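Local coordinates for replication initiation and membrane attachment protein (Geobacillus stearothermophilus 10, PDB 5WTN) that probably takes part in assembling the primosome at the start of DNA replication, acting as a tetramer that forms a complex with a primosomal re-initiation protein, at residues 223-226 / 227-231; 82-86 / 87-91; 213-217 / 218-222; 157-161 / 162-166. All coordinates share one frame; numbering follows the deposited sequence.

How the contacts relate
All four are local contacts at helix ends, and they illustrate how differently such ends are closed. Contacts 1 and 4 start helices with a hydroxyl residue at the N-cap, whereas contacts 2 and 3 end them with a residue of positive phi followed by an apolar one. Contact 2 is the buried case; the others are only partly buried, and contact 3 exposes most of its touching residues. Contacts 1 and 3 lie at the two ends of the link joining helices 208-217 and 227-240, their centres 14 Å apart, and meet through Val-225 and Leu-215. Contacts 2 and 4, with centres 43 Å apart, both face the second subunit.

Contact 1: 223-226 / 227-231; sequences RAVT and AKVKE
Thr-226 and Lys-230 close the first turn of the helix that opens at Ala-227, the chain arriving partly extended through Val-225 and Thr-226. Lys-230 N donates to Thr-226 O at 2.8 Å; the bond is nearly straight at the hydrogen, and the donor is tilted modestly from the carbonyl plane. Thr-226 is the N-cap. Its OG1 sits between the backbone N and the carbonyl carbon (chi1 54°), which turns the hydroxyl back over the first turn to accept from Val-229 N at 3.2 Å. Two NH groups of the helix start thus have Thr-226 as acceptor, one through the side chain and one through the backbone. The hydroxyl also lies against the isopropyl group of Val-229, with OG1 3.4 Å from Val-229 CG2. On the inner side, Val-225 puts its CG1 anti to the backbone N (chi1 174°), and this methyl meets Val-229 CG1 at 3.8 Å, the two side chains crossing at roughly a right angle. The same methyl touches Lys-230 CB at 3.8 Å, so the aliphatic base of the lysine extends the apolar patch. The lysine's ammonium group leads away to form a salt bridge with Asp-203 and a cation-pi contact with Phe-208. Val-225 in turn packs on Phe-212 and Leu-215, which ties the start of helix 227-240 to the preceding helix 208-217.

Contact 2: 82-86 / 87-91; sequences LKLEG and IGLLD
Leu-84 and Leu-90 come together where the last turn of helix 74-86 runs over into strand 90-95, the chain reversing at Gly-88 on a positive phi of 99°; at these backbone angles a beta carbon would collide with the carbonyl oxygen before it. The helical bond from Ile-87 N to Lys-83 O measures 3.1 Å. A second from Gly-88 N reaches Glu-85 O, the donor standing well above the carbonyl plane, and a weak one runs from Leu-90 N to Leu-84 O. Leu-84 touches the outgoing chain at two points. Its CB meets Leu-90 CB at 4.0 Å, while its CD2 touches Leu-89 CD1 at 4.0 Å where the two side chains cross obliquely. The aliphatic part of Glu-85 crosses the side chain of Leu-90 at a slant: its CA-H points at Leu-90 O, 3.4 Å from CA, and CG lies 4.1 Å from Leu-90 CD2. Extended beyond CG, its carboxylate reaches Arg-81 and Thr-92 through OE2, and OE1 accepts from the backbone N of Arg-159 of the second subunit, so a buried acid has partners on both oxygens. Ile-38, Tyr-46 and Leu-49 from helices 24-38 and 40-55 cover the leucines. A helix passing through a glycine turn into a strand paired antiparallel with 104-109, beside a helical bundle, is consistent with the hairpin of a winged-helix domain.

Contact 3: 213-217 / 218-222; sequences AGLSK and QLVPR
A Schellman motif ends helix 208-217, with Leu-219 in the C-prime place at a positive phi of 68°. Of the defining pair of bonds, the one between Leu-219 and Ser-216 is nested within the one between Val-220 and Leu-215. Val-220 N donates to Leu-215 O at 2.9 Å and fairly straight, although it approaches from above the carbonyl plane; the bond from Leu-219 N to Ser-216 O, 3.2 Å long, is weak. The reversal also sets the two apolar side chains against each other, as the motif usually does. Leu-215 CB meets Val-220 CB at 3.8 Å, and farther out Leu-215 CD1 approaches Val-220 CG1 to 4.0 Å. Leu-215 rests on Gln-248 and Val-220 on Leu-252, both of helix 244-254. Gln-218, itself exposed but also touching Gln-248 and Leu-252, curls back along the last turn. With CG beside the backbone N (chi1 -55°), it brings CG within 3.4 Å of Gly-214 O; the bend at chi2 then carries NE2 to a water 3.1 Å away. That water donates a hydrogen bond to Gly-214 O at 2.6 Å, while Gln-218 N adds weak bonds to Gly-214 O and Leu-215 O. The carbonyls of Gly-214, Leu-215 and Ser-216 thus find returning NH groups or a water, though among those NH bonds only that of Val-220 N is not weak; together they would probably offset part of the negative charge of this helix end.

Contact 4: 157-161 / 162-166; sequences VTRSF and SDVFS
Phe-161 and Phe-165 set their rings obliquely, with planes at 38° and centroids 4.9 Å apart. Phe-165 CD2 stands over the centre of one face of the Phe-161 ring, 3.9 Å above its plane, and Phe-165 CB meets Phe-161 CE2 at 3.8 Å. With CG anti to the backbone N (chi1 -166°), Phe-161 swings its ring to where Phe-165 follows one turn on. Its carbonyl oxygen, at the edge of the Phe-165 ring, accepts a weak bond from Phe-165 N. An alanine in place of Phe-161 would remove that face and is likely to leave Phe-165 CD2 and Leu-285 facing a gap. Ser-160 OG and Ser-162 OG share a hydrogen bond of 3.1 Å, and Ser-162 OG bonds to Asp-202 N. Asp-163 turns back so that OD2 accepts a straight but weak bond from Ser-160 N at 3.4 Å. Arg-159 crosses this carboxylate nearly at right angles; its NE and Asp-163 OD2, 4.6 Å apart, are not in contact but might attract weakly, and its guanidinium makes a weak hydrogen bond to Tyr-78 of the second subunit. An N-cap serine donating its NH to an aspartate three residues on recalls half of a capping box, here opening helix 161-164.

Contact 1: 223-226 / 227-231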
loop_
_atom_site.group_PDB
_atom_site.type_symbol
_atom_site.label_atom_id
_atom_site.label_comp_id
_atom_site.label_asym_id
_atom_site.label_seq_id
_atom_site.Cartn_x
_atom_site.Cartn_y
_atom_site.Cartn_z
ATOM N N ARG A 223 25.560 -39.648 1.072
ATOM C CA ARG A 223 24.691 -39.082 0.050
ATOM C C ARG A 223 23.248 -38.942 0.530
ATOM O O ARG A 223 22.493 -38.136 -0.012
ATOM C CB ARG A 223 24.712 -39.972 -1.197
ATOM C CG ARG A 223 26.105 -40.460 -1.622
ATOM C CD ARG A 223 26.008 -41.704 -2.517
ATOM N NE ARG A 223 24.800 -41.697 -3.349
ATOM C CZ ARG A 223 24.711 -41.146 -4.561
ATOM N NH1 ARG A 223 25.766 -40.547 -5.106
ATOM N NH2 ARG A 223 23.561 -41.191 -5.231
ATOM N N ALA A 224 22.862 -39.732 1.530
ATOM C CA ALA A 224 21.482 -39.713 2.026
ATOM C C ALA A 224 21.127 -38.386 2.667
ATOM O O ALA A 224 19.978 -37.940 2.615
ATOM C CB ALA A 224 21.238 -40.835 3.011
ATOM N N VAL A 225 22.123 -37.746 3.259
ATOM C CA VAL A 225 21.877 -36.477 3.894
ATOM C C VAL A 225 22.107 -35.410 2.834
ATOM O O VAL A 225 23.236 -35.121 2.429
ATOM C CB VAL A 225 22.818 -36.270 5.068
ATOM C CG1 VAL A 225 22.663 -34.876 5.645
ATOM C CG2 VAL A 225 22.550 -37.313 6.118
ATOM N N THR A 226 21.005 -34.816 2.402
ATOM C CA THR A 226 21.031 -33.832 1.348
ATOM C C THR A 226 21.248 -32.485 2.010
ATOM O O THR A 226 21.296 -32.397 3.236
ATOM C CB THR A 226 19.699 -33.849 0.586
ATOM O OG1 THR A 226 18.619 -33.674 1.512
ATOM C CG2 THR A 226 19.518 -35.181 -0.127
ATOM N N ALA A 227 21.374 -31.432 1.214
ATOM C CA ALA A 227 21.540 -30.109 1.785
ATOM C C ALA A 227 20.264 -29.760 2.530
ATOM O O ALA A 227 20.303 -29.165 3.603
ATOM C CB ALA A 227 21.806 -29.100 0.701
ATOM N N LYS A 228 19.129 -30.143 1.960
ATOM C CA LYS A 228 17.863 -29.794 2.565
ATOM C C LYS A 228 17.690 -30.521 3.906
ATOM O O LYS A 228 17.134 -29.965 4.857
ATOM C CB LYS A 228 16.710 -30.053 1.584
ATOM C CG LYS A 228 16.945 -29.408 0.202
ATOM C CD LYS A 228 15.628 -29.146 -0.557
ATOM C CE LYS A 228 15.863 -28.453 -1.912
ATOM N NZ LYS A 228 14.605 -28.299 -2.718
ATOM N N VAL A 229 18.201 -31.747 3.982
ATOM C CA VAL A 229 18.123 -32.546 5.204
ATOM C C VAL A 229 19.112 -32.032 6.241
ATOM O O VAL A 229 18.785 -31.906 7.426
ATOM C CB VAL A 229 18.393 -34.054 4.928
ATOM C CG1 VAL A 229 18.856 -34.765 6.191
ATOM C CG2 VAL A 229 17.157 -34.736 4.365
ATOM N N LYS A 230 20.327 -31.744 5.778
ATOM C CA LYS A 230 21.394 -31.237 6.628
ATOM C C LYS A 230 20.960 -29.914 7.256
ATOM O O LYS A 230 21.148 -29.676 8.451
ATOM C CB LYS A 230 22.666 -31.084 5.804
ATOM C CG LYS A 230 23.877 -30.579 6.572
ATOM C CD LYS A 230 25.122 -30.519 5.679
ATOM C CE LYS A 230 26.127 -29.473 6.162
ATOM N NZ LYS A 230 25.607 -28.074 6.043
ATOM N N GLU A 231 20.333 -29.072 6.446
ATOM C CA GLU A 231 19.780 -27.817 6.923
ATOM C C GLU A 231 18.728 -28.115 7.992
ATOM O O GLU A 231 18.669 -27.450 9.023
ATOM C CB GLU A 231 19.177 -27.046 5.743
ATOM C CG GLU A 231 18.561 -25.685 6.071
ATOM C CD GLU A 231 17.837 -25.061 4.866
ATOM O OE1 GLU A 231 17.019 -24.127 5.072
ATOM O OE2 GLU A 231 18.086 -25.501 3.712
#

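Contact 2: 82-86 / 87-91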
loop_
_atom_site.group_PDB
_atom_site.type_symbol
_atom_site.label_atom_id
_atom_site.label_comp_id
_atom_site.label_asym_id
_atom_site.label_seq_id
_atom_site.Cartn_x
_atom_site.Cartn_y
_atom_site.Cartn_z
ATOM N N LEU A 82 -9.920 -13.925 -20.866
ATOM C CA LEU A 82 -9.096 -14.941 -21.477
ATOM C C LEU A 82 -7.655 -14.446 -21.677
ATOM O O LEU A 82 -6.708 -15.218 -21.605
ATOM C CB LEU A 82 -9.729 -15.381 -22.808
ATOM C CG LEU A 82 -10.519 -16.684 -22.887
ATOM C CD1 LEU A 82 -11.558 -16.777 -21.792
ATOM C CD2 LEU A 82 -11.162 -16.754 -24.251
ATOM N N LYS A 83 -7.499 -13.153 -21.925
ATOM C CA LYS A 83 -6.174 -12.574 -21.988
ATOM C C LYS A 83 -5.496 -12.696 -20.640
ATOM O O LYS A 83 -4.337 -13.051 -20.565
ATOM C CB LYS A 83 -6.235 -11.122 -22.415
ATOM C CG LYS A 83 -6.715 -10.976 -23.816
ATOM C CD LYS A 83 -6.538 -9.564 -24.281
ATOM C CE LYS A 83 -7.214 -9.346 -25.607
ATOM N NZ LYS A 83 -6.887 -7.979 -26.066
ATOM N N LEU A 84 -6.237 -12.418 -19.576
ATOM C CA LEU A 84 -5.694 -12.575 -18.238
ATOM C C LEU A 84 -5.310 -14.017 -17.984
ATOM O O LEU A 84 -4.301 -14.265 -17.349
ATOM C CB LEU A 84 -6.656 -12.062 -17.162
ATOM C CG LEU A 84 -6.916 -10.562 -17.173
ATOM C CD1 LEU A 84 -7.622 -10.156 -15.927
ATOM C CD2 LEU A 84 -5.644 -9.778 -17.311
ATOM N N GLU A 85 -6.087 -14.960 -18.504
ATOM C CA GLU A 85 -5.791 -16.379 -18.314
ATOM C C GLU A 85 -4.483 -16.811 -18.985
ATOM O O GLU A 85 -3.608 -17.391 -18.343
ATOM C CB GLU A 85 -6.949 -17.238 -18.826
ATOM C CG GLU A 85 -8.163 -17.251 -17.913
ATOM C CD GLU A 85 -9.233 -18.220 -18.378
ATOM O OE1 GLU A 85 -8.886 -19.209 -19.057
ATOM O OE2 GLU A 85 -10.421 -17.991 -18.066
ATOM N N GLY A 86 -4.364 -16.528 -20.279
ATOM C CA GLY A 86 -3.230 -16.941 -21.064
ATOM C C GLY A 86 -1.953 -16.331 -20.566
ATOM O O GLY A 86 -0.912 -16.989 -20.579
ATOM N N ILE A 87 -2.021 -15.097 -20.083
ATOM C CA ILE A 87 -0.807 -14.427 -19.639
ATOM C C ILE A 87 -0.414 -14.757 -18.186
ATOM O O ILE A 87 0.580 -14.249 -17.679
ATOM C CB ILE A 87 -0.827 -12.902 -19.907
ATOM C CG1 ILE A 87 0.606 -12.405 -20.152
ATOM C CG2 ILE A 87 -1.451 -12.145 -18.751
ATOM C CD1 ILE A 87 0.708 -11.323 -21.126
ATOM N N GLY A 88 -1.191 -15.609 -17.533
ATOM C CA GLY A 88 -0.828 -16.106 -16.232
ATOM C C GLY A 88 -1.502 -15.412 -15.069
ATOM O O GLY A 88 -1.474 -15.917 -13.944
ATOM N N LEU A 89 -2.110 -14.260 -15.348
ATOM C CA LEU A 89 -2.781 -13.426 -14.341
ATOM C C LEU A 89 -4.049 -14.009 -13.669
ATOM O O LEU A 89 -4.461 -13.540 -12.612
ATOM C CB LEU A 89 -3.045 -12.042 -14.914
ATOM C CG LEU A 89 -1.756 -11.206 -15.069
ATOM C CD1 LEU A 89 -2.004 -9.865 -15.741
ATOM C CD2 LEU A 89 -1.040 -10.997 -13.716
ATOM N N LEU A 90 -4.689 -15.002 -14.284
ATOM C CA LEU A 90 -5.900 -15.547 -13.701
ATOM C C LEU A 90 -6.087 -17.026 -13.976
ATOM O O LEU A 90 -5.999 -17.463 -15.119
ATOM C CB LEU A 90 -7.134 -14.757 -14.186
ATOM C CG LEU A 90 -8.518 -15.322 -13.799
ATOM C CD1 LEU A 90 -8.953 -14.951 -12.391
ATOM C CD2 LEU A 90 -9.587 -14.951 -14.812
ATOM N N ASP A 91 -6.403 -17.795 -12.938
ATOM C CA ASP A 91 -6.791 -19.186 -13.136
ATOM C C ASP A 91 -8.288 -19.307 -12.971
ATOM O O ASP A 91 -8.878 -18.746 -12.046
ATOM C CB ASP A 91 -6.081 -20.136 -12.161
ATOM C CG ASP A 91 -4.637 -20.440 -12.563
ATOM O OD1 ASP A 91 -4.316 -20.335 -13.766
ATOM O OD2 ASP A 91 -3.818 -20.789 -11.672
#

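Contact 3: 213-217 / 218-222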
loop_
_atom_site.group_PDB
_atom_site.type_symbol
_atom_site.label_atom_id
_atom_site.label_comp_id
_atom_site.label_asym_id
_atom_site.label_seq_id
_atom_site.Cartn_x
_atom_site.Cartn_y
_atom_site.Cartn_z
ATOM N N ALA A 213 29.808 -40.266 11.275
ATOM C CA ALA A 213 30.585 -41.434 11.642
ATOM C C ALA A 213 29.617 -42.545 12.048
ATOM O O ALA A 213 29.794 -43.716 11.687
ATOM C CB ALA A 213 31.531 -41.103 12.775
ATOM N N GLY A 214 28.587 -42.158 12.798
ATOM C CA GLY A 214 27.539 -43.073 13.197
ATOM C C GLY A 214 26.830 -43.677 12.002
ATOM O O GLY A 214 26.647 -44.891 11.941
ATOM N N LEU A 215 26.428 -42.846 11.048
ATOM C CA LEU A 215 25.682 -43.353 9.905
ATOM C C LEU A 215 26.502 -44.305 9.050
ATOM O O LEU A 215 25.971 -45.291 8.540
ATOM C CB LEU A 215 25.132 -42.220 9.038
ATOM C CG LEU A 215 24.113 -41.281 9.674
ATOM C CD1 LEU A 215 23.519 -40.395 8.610
ATOM C CD2 LEU A 215 23.010 -42.039 10.394
ATOM N N SER A 216 27.793 -44.021 8.893
ATOM C CA SER A 216 28.618 -44.849 8.024
ATOM C C SER A 216 28.823 -46.258 8.605
ATOM O O SER A 216 28.925 -47.238 7.856
ATOM C CB SER A 216 29.948 -44.163 7.715
ATOM O OG SER A 216 30.466 -44.629 6.477
ATOM N N LYS A 217 28.851 -46.348 9.934
ATOM C CA LYS A 217 28.927 -47.627 10.644
ATOM C C LYS A 217 27.663 -48.461 10.427
ATOM O O LYS A 217 27.709 -49.694 10.441
ATOM C CB LYS A 217 29.136 -47.386 12.144
ATOM C CG LYS A 217 29.678 -48.582 12.925
ATOM C CD LYS A 217 30.077 -48.183 14.351
ATOM C CE LYS A 217 30.847 -46.848 14.391
ATOM N NZ LYS A 217 32.190 -46.878 13.737
ATOM N N GLN A 218 26.543 -47.763 10.232
ATOM C CA GLN A 218 25.237 -48.379 10.012
ATOM C C GLN A 218 24.902 -48.532 8.543
ATOM O O GLN A 218 23.752 -48.829 8.202
ATOM C CB GLN A 218 24.120 -47.608 10.719
ATOM C CG GLN A 218 24.342 -47.412 12.217
ATOM C CD GLN A 218 24.487 -48.716 12.978
ATOM O OE1 GLN A 218 24.078 -49.786 12.506
ATOM N NE2 GLN A 218 25.071 -48.633 14.170
ATOM N N LEU A 219 25.891 -48.273 7.689
ATOM C CA LEU A 219 25.764 -48.450 6.241
ATOM C C LEU A 219 24.807 -47.468 5.594
ATOM O O LEU A 219 24.202 -47.772 4.562
ATOM C CB LEU A 219 25.343 -49.884 5.875
ATOM C CG LEU A 219 26.270 -51.033 6.283
ATOM C CD1 LEU A 219 27.742 -50.634 6.136
ATOM C CD2 LEU A 219 25.966 -51.553 7.695
ATOM N N VAL A 220 24.712 -46.270 6.162
ATOM C CA VAL A 220 23.924 -45.196 5.565
ATOM C C VAL A 220 24.816 -44.261 4.750
ATOM O O VAL A 220 25.610 -43.504 5.309
ATOM C CB VAL A 220 23.178 -44.379 6.637
ATOM C CG1 VAL A 220 22.386 -43.254 5.989
ATOM C CG2 VAL A 220 22.266 -45.282 7.453
ATOM N N PRO A 221 24.677 -44.319 3.430
ATOM C CA PRO A 221 25.486 -43.492 2.529
ATOM C C PRO A 221 25.391 -42.005 2.860
ATOM O O PRO A 221 24.292 -41.470 3.002
ATOM C CB PRO A 221 24.865 -43.764 1.158
ATOM C CG PRO A 221 23.448 -44.115 1.457
ATOM C CD PRO A 221 23.477 -44.855 2.764
ATOM N N ARG A 222 26.543 -41.351 2.977
ATOM C CA ARG A 222 26.597 -39.914 3.257
ATOM C C ARG A 222 25.700 -39.123 2.287
ATOM O O ARG A 222 25.115 -38.099 2.654
ATOM C CB ARG A 222 28.056 -39.436 3.198
ATOM C CG ARG A 222 28.251 -37.929 3.133
ATOM C CD ARG A 222 28.235 -37.297 4.516
ATOM N NE ARG A 222 28.440 -35.843 4.492
ATOM C CZ ARG A 222 27.531 -34.948 4.091
ATOM N NH1 ARG A 222 26.334 -35.337 3.656
ATOM N NH2 ARG A 222 27.818 -33.648 4.121
HETATM O O HOH W 1 26.794 -46.110 14.268
#

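Contact 4: 157-161 / 162-166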
loop_
_atom_site.group_PDB
_atom_site.type_symbol
_atom_site.label_atom_id
_atom_site.label_comp_id
_atom_site.label_asym_id
_atom_site.label_seq_id
_atom_site.Cartn_x
_atom_site.Cartn_y
_atom_site.Cartn_z
ATOM N N VAL A 157 29.619 -8.810 7.135
ATOM C CA VAL A 157 29.787 -8.963 8.576
ATOM C C VAL A 157 28.516 -9.431 9.296
ATOM O O VAL A 157 28.458 -9.402 10.526
ATOM C CB VAL A 157 30.351 -7.673 9.210
ATOM C CG1 VAL A 157 31.600 -7.242 8.455
ATOM C CG2 VAL A 157 29.306 -6.557 9.181
ATOM N N THR A 158 27.472 -9.770 8.540
ATOM C CA THR A 158 26.175 -10.131 9.142
ATOM C C THR A 158 26.262 -11.253 10.170
ATOM O O THR A 158 26.891 -12.280 9.917
ATOM C CB THR A 158 25.164 -10.613 8.085
ATOM O OG1 THR A 158 25.352 -9.907 6.852
ATOM C CG2 THR A 158 23.739 -10.392 8.572
ATOM N N ARG A 159 25.609 -11.081 11.317
ATOM C CA ARG A 159 25.499 -12.186 12.290
ATOM C C ARG A 159 24.477 -13.251 11.865
ATOM O O ARG A 159 23.486 -12.955 11.175
ATOM C CB ARG A 159 25.131 -11.693 13.701
ATOM C CG ARG A 159 26.098 -10.703 14.340
ATOM C CD ARG A 159 27.571 -11.133 14.224
ATOM N NE ARG A 159 28.349 -10.661 15.372
ATOM C CZ ARG A 159 28.769 -9.403 15.537
ATOM N NH1 ARG A 159 28.495 -8.472 14.624
ATOM N NH2 ARG A 159 29.466 -9.071 16.624
ATOM N N SER A 160 24.730 -14.487 12.294
ATOM C CA SER A 160 23.828 -15.606 12.057
ATOM C C SER A 160 22.831 -15.722 13.200
ATOM O O SER A 160 22.900 -14.972 14.167
ATOM C CB SER A 160 24.624 -16.895 11.970
ATOM O OG SER A 160 25.216 -17.199 13.221
ATOM N N PHE A 161 21.910 -16.672 13.096
ATOM C CA PHE A 161 20.887 -16.848 14.113
ATOM C C PHE A 161 21.555 -17.328 15.388
ATOM O O PHE A 161 21.240 -16.860 16.482
ATOM C CB PHE A 161 19.873 -17.882 13.631
ATOM C CG PHE A 161 18.596 -17.913 14.430
ATOM C CD1 PHE A 161 17.464 -17.239 13.978
ATOM C CD2 PHE A 161 18.515 -18.625 15.615
ATOM C CE1 PHE A 161 16.270 -17.263 14.705
ATOM C CE2 PHE A 161 17.328 -18.654 16.344
ATOM C CZ PHE A 161 16.198 -17.972 15.885
ATOM N N SER A 162 22.481 -18.273 15.230
ATOM C CA SER A 162 23.153 -18.915 16.357
ATOM C C SER A 162 24.091 -17.951 17.082
ATOM O O SER A 162 24.327 -18.103 18.282
ATOM C CB SER A 162 23.918 -20.137 15.874
ATOM O OG SER A 162 24.629 -19.845 14.684
ATOM N N ASP A 163 24.611 -16.961 16.349
ATOM C CA ASP A 163 25.428 -15.897 16.926
ATOM C C ASP A 163 24.650 -15.053 17.934
ATOM O O ASP A 163 25.184 -14.683 18.967
ATOM C CB ASP A 163 25.982 -14.976 15.825
ATOM C CG ASP A 163 27.158 -15.599 15.051
ATOM O OD1 ASP A 163 27.673 -16.662 15.480
ATOM O OD2 ASP A 163 27.573 -15.018 14.014
ATOM N N VAL A 164 23.413 -14.702 17.591
ATOM C CA VAL A 164 22.579 -13.773 18.367
ATOM C C VAL A 164 21.563 -14.398 19.323
ATOM O O VAL A 164 21.015 -13.718 20.198
ATOM C CB VAL A 164 21.823 -12.859 17.373
ATOM C CG1 VAL A 164 21.158 -11.673 18.062
ATOM C CG2 VAL A 164 22.793 -12.376 16.344
ATOM N N PHE A 165 21.328 -15.697 19.179
ATOM C CA PHE A 165 20.217 -16.344 19.886
ATOM C C PHE A 165 20.582 -17.717 20.427
ATOM O O PHE A 165 21.493 -18.378 19.914
ATOM C CB PHE A 165 19.037 -16.534 18.937
ATOM C CG PHE A 165 18.376 -15.260 18.517
ATOM C CD1 PHE A 165 17.611 -14.532 19.422
ATOM C CD2 PHE A 165 18.487 -14.805 17.196
ATOM C CE1 PHE A 165 16.990 -13.348 19.032
ATOM C CE2 PHE A 165 17.864 -13.609 16.786
ATOM C CZ PHE A 165 17.114 -12.883 17.702
ATOM N N SER A 166 19.849 -18.154 21.447
ATOM C CA SER A 166 19.951 -19.526 21.951
ATOM C C SER A 166 18.565 -20.078 22.282
ATOM O O SER A 166 17.607 -19.315 22.458
ATOM C CB SER A 166 20.853 -19.591 23.187
ATOM O OG SER A 166 22.224 -19.529 22.829
#